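Local coordinates for uncharacterized protein MG376 homolog (Mycoplasma pneumoniae, PDB 2HQL) that probably binds single-stranded DNA through a small OB-fold domain, at residues S20-K25 / L56-E61. Sequence-based numbering, arbitrary orientation.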
loop_
_atom_site.group_PDB
_atom_site.type_symbol
_atom_site.label_atom_id
_atom_site.label_comp_id
_atom_site.label_asym_id
_atom_site.label_seq_id
_atom_site.Cartn_x
_atom_site.Cartn_y
_atom_site.Cartn_z
ATOM N N SER A 20 18.183 -4.735 2.852
ATOM C CA SER A 20 17.340 -5.632 3.635
ATOM C C SER A 20 18.023 -6.027 4.938
ATOM O O SER A 20 19.234 -5.902 5.063
ATOM C CB SER A 20 17.030 -6.896 2.826
ATOM O OG SER A 20 18.206 -7.658 2.614
ATOM N N CYS A 21 17.247 -6.502 5.911
ATOM C CA CYS A 21 17.826 -6.919 7.184
ATOM C C CYS A 21 16.883 -7.731 8.064
ATOM O O CYS A 21 15.661 -7.668 7.925
ATOM C CB CYS A 21 18.329 -5.703 7.972
ATOM S SG CYS A 21 17.048 -4.609 8.614
ATOM N N TRP A 22 17.484 -8.483 8.983
ATOM C CA TRP A 22 16.758 -9.330 9.920
ATOM C C TRP A 22 16.453 -8.595 11.215
ATOM O O TRP A 22 17.276 -7.814 11.695
ATOM C CB TRP A 22 17.577 -10.583 10.264
ATOM C CG TRP A 22 17.629 -11.623 9.175
ATOM C CD1 TRP A 22 18.645 -11.834 8.272
ATOM C CD2 TRP A 22 16.629 -12.614 8.891
ATOM N NE1 TRP A 22 18.334 -12.898 7.455
ATOM C CE2 TRP A 22 17.105 -13.394 7.812
ATOM C CE3 TRP A 22 15.372 -12.915 9.446
ATOM C CZ2 TRP A 22 16.372 -14.460 7.277
ATOM C CZ3 TRP A 22 14.641 -13.974 8.913
ATOM C CH2 TRP A 22 15.147 -14.734 7.838
ATOM N N SER A 23 15.264 -8.850 11.767
ATOM C CA SER A 23 14.847 -8.266 13.032
ATOM C C SER A 23 15.730 -8.951 14.065
ATOM O O SER A 23 16.496 -9.850 13.716
ATOM C CB SER A 23 13.381 -8.577 13.310
ATOM O OG SER A 23 13.167 -9.975 13.334
ATOM N N VAL A 24 15.611 -8.567 15.330
ATOM C CA VAL A 24 16.471 -9.140 16.362
ATOM C C VAL A 24 16.462 -10.662 16.521
ATOM O O VAL A 24 17.490 -11.293 16.314
ATOM C CB VAL A 24 16.214 -8.468 17.717
ATOM C CG1 VAL A 24 17.227 -8.976 18.755
ATOM C CG2 VAL A 24 16.342 -6.951 17.557
ATOM N N LYS A 25 15.333 -11.259 16.889
ATOM C CA LYS A 25 15.282 -12.718 17.033
ATOM C C LYS A 25 14.980 -13.384 15.688
ATOM O O LYS A 25 14.561 -14.537 15.637
ATOM C CB LYS A 25 14.217 -13.125 18.060
ATOM C CG LYS A 25 14.531 -12.722 19.497
ATOM C CD LYS A 25 13.442 -13.182 20.471
ATOM C CE LYS A 25 13.398 -14.709 20.627
ATOM N NZ LYS A 25 12.434 -15.169 21.683
ATOM N N LEU A 56 9.008 -18.327 4.432
ATOM C CA LEU A 56 9.064 -17.269 3.426
ATOM C C LEU A 56 10.074 -16.147 3.705
ATOM O O LEU A 56 10.447 -15.416 2.793
ATOM C CB LEU A 56 7.659 -16.695 3.219
ATOM C CG LEU A 56 7.379 -15.748 2.043
ATOM C CD1 LEU A 56 7.917 -16.326 0.751
ATOM C CD2 LEU A 56 5.875 -15.519 1.938
ATOM N N ALA A 57 10.518 -16.013 4.955
ATOM C CA ALA A 57 11.513 -14.995 5.294
ATOM C C ALA A 57 12.843 -15.468 4.727
ATOM O O ALA A 57 13.641 -14.688 4.214
ATOM C CB ALA A 57 11.623 -14.831 6.807
ATOM N N TYR A 58 13.059 -16.772 4.819
ATOM C CA TYR A 58 14.267 -17.404 4.321
ATOM C C TYR A 58 14.283 -17.518 2.803
ATOM O O TYR A 58 15.355 -17.569 2.191
ATOM C CB TYR A 58 14.414 -18.766 4.973
ATOM C CG TYR A 58 14.879 -18.651 6.394
ATOM C CD1 TYR A 58 16.214 -18.360 6.681
ATOM C CD2 TYR A 58 13.991 -18.807 7.455
ATOM C CE1 TYR A 58 16.658 -18.234 7.991
ATOM C CE2 TYR A 58 14.423 -18.678 8.772
ATOM C CZ TYR A 58 15.760 -18.393 9.033
ATOM O OH TYR A 58 16.208 -18.282 10.335
ATOM N N GLU A 59 13.093 -17.569 2.204
ATOM C CA GLU A 59 12.961 -17.605 0.752
ATOM C C GLU A 59 13.329 -16.204 0.264
ATOM O O GLU A 59 14.044 -16.030 -0.725
ATOM C CB GLU A 59 11.518 -17.878 0.342
ATOM C CG GLU A 59 10.982 -19.243 0.697
ATOM C CD GLU A 59 9.512 -19.382 0.339
ATOM O OE1 GLU A 59 9.161 -19.109 -0.836
ATOM O OE2 GLU A 59 8.708 -19.759 1.228
ATOM N N LEU A 60 12.823 -15.207 0.985
ATOM C CA LEU A 60 13.062 -13.809 0.661
ATOM C C LEU A 60 14.559 -13.491 0.672
ATOM O O LEU A 60 15.095 -12.918 -0.286
ATOM C CB LEU A 60 12.299 -12.917 1.655
ATOM C CG LEU A 60 12.231 -11.401 1.413
ATOM C CD1 LEU A 60 11.864 -11.123 -0.047
ATOM C CD2 LEU A 60 11.202 -10.774 2.368
ATOM N N GLU A 61 15.235 -13.873 1.752
ATOM C CA GLU A 61 16.669 -13.632 1.882
ATOM C C GLU A 61 17.452 -14.324 0.764
ATOM O O GLU A 61 18.466 -13.808 0.297
ATOM C CB GLU A 61 17.147 -14.111 3.249
ATOM C CG GLU A 61 18.647 -14.126 3.399
ATOM C CD GLU A 61 19.081 -14.588 4.765
ATOM O OE1 GLU A 61 18.619 -15.662 5.211
ATOM O OE2 GLU A 61 19.885 -13.873 5.392
#
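Trp22, at the end of strand 9-22, reaches the helix 54-64 with its indole alone, and three helix residues, Ala57, Tyr58 and Glu61, receive it. Its CG lies anti to the carbonyl carbon, beside the backbone N, a setting that carries the indole across to the helix. The polar part of the meeting is a single hydrogen bond: Trp22 NE1 donates to Glu61 OE2 at 2.8 Å, almost perfectly straight at 178°. The acceptor sits in the indole plane, in line with the N-H, but the carboxylate is turned 68° from the ring and accepts the N-H from above its own plane. Glu61 gets there with CG anti to the backbone N and an extended chain beyond, which carries the acid out to the NE1 edge. Its other oxygen, OE1, lies 3.3 Å from Trp22 CZ2.

The far corner of the indole is apolar. Trp22 CH2 touches Ala57 CB at 3.7 Å, one helical turn before Glu61, and the same CH2 stands over the centre of one face of the Tyr58 ring, 3.7 Å above its plane. The two rings meet obliquely, planes inclined at 44°, with the six-membered ring of Trp22 centred 4.9 Å from that of Tyr58. Within the chain, Phe29 and Lys26 also engage the indole, Lys26 as a cation-pi partner, and Glu61 touches Phe29.

In this OB-fold protein the contact ties the end of the first strand to the helix that follows the third. The straight bond at NE1 and the apolar contacts at CH2 hold the indole at two ends and probably limit its rotation, while the carboxylate and the Lys26 cation would be expected to polarise the ring.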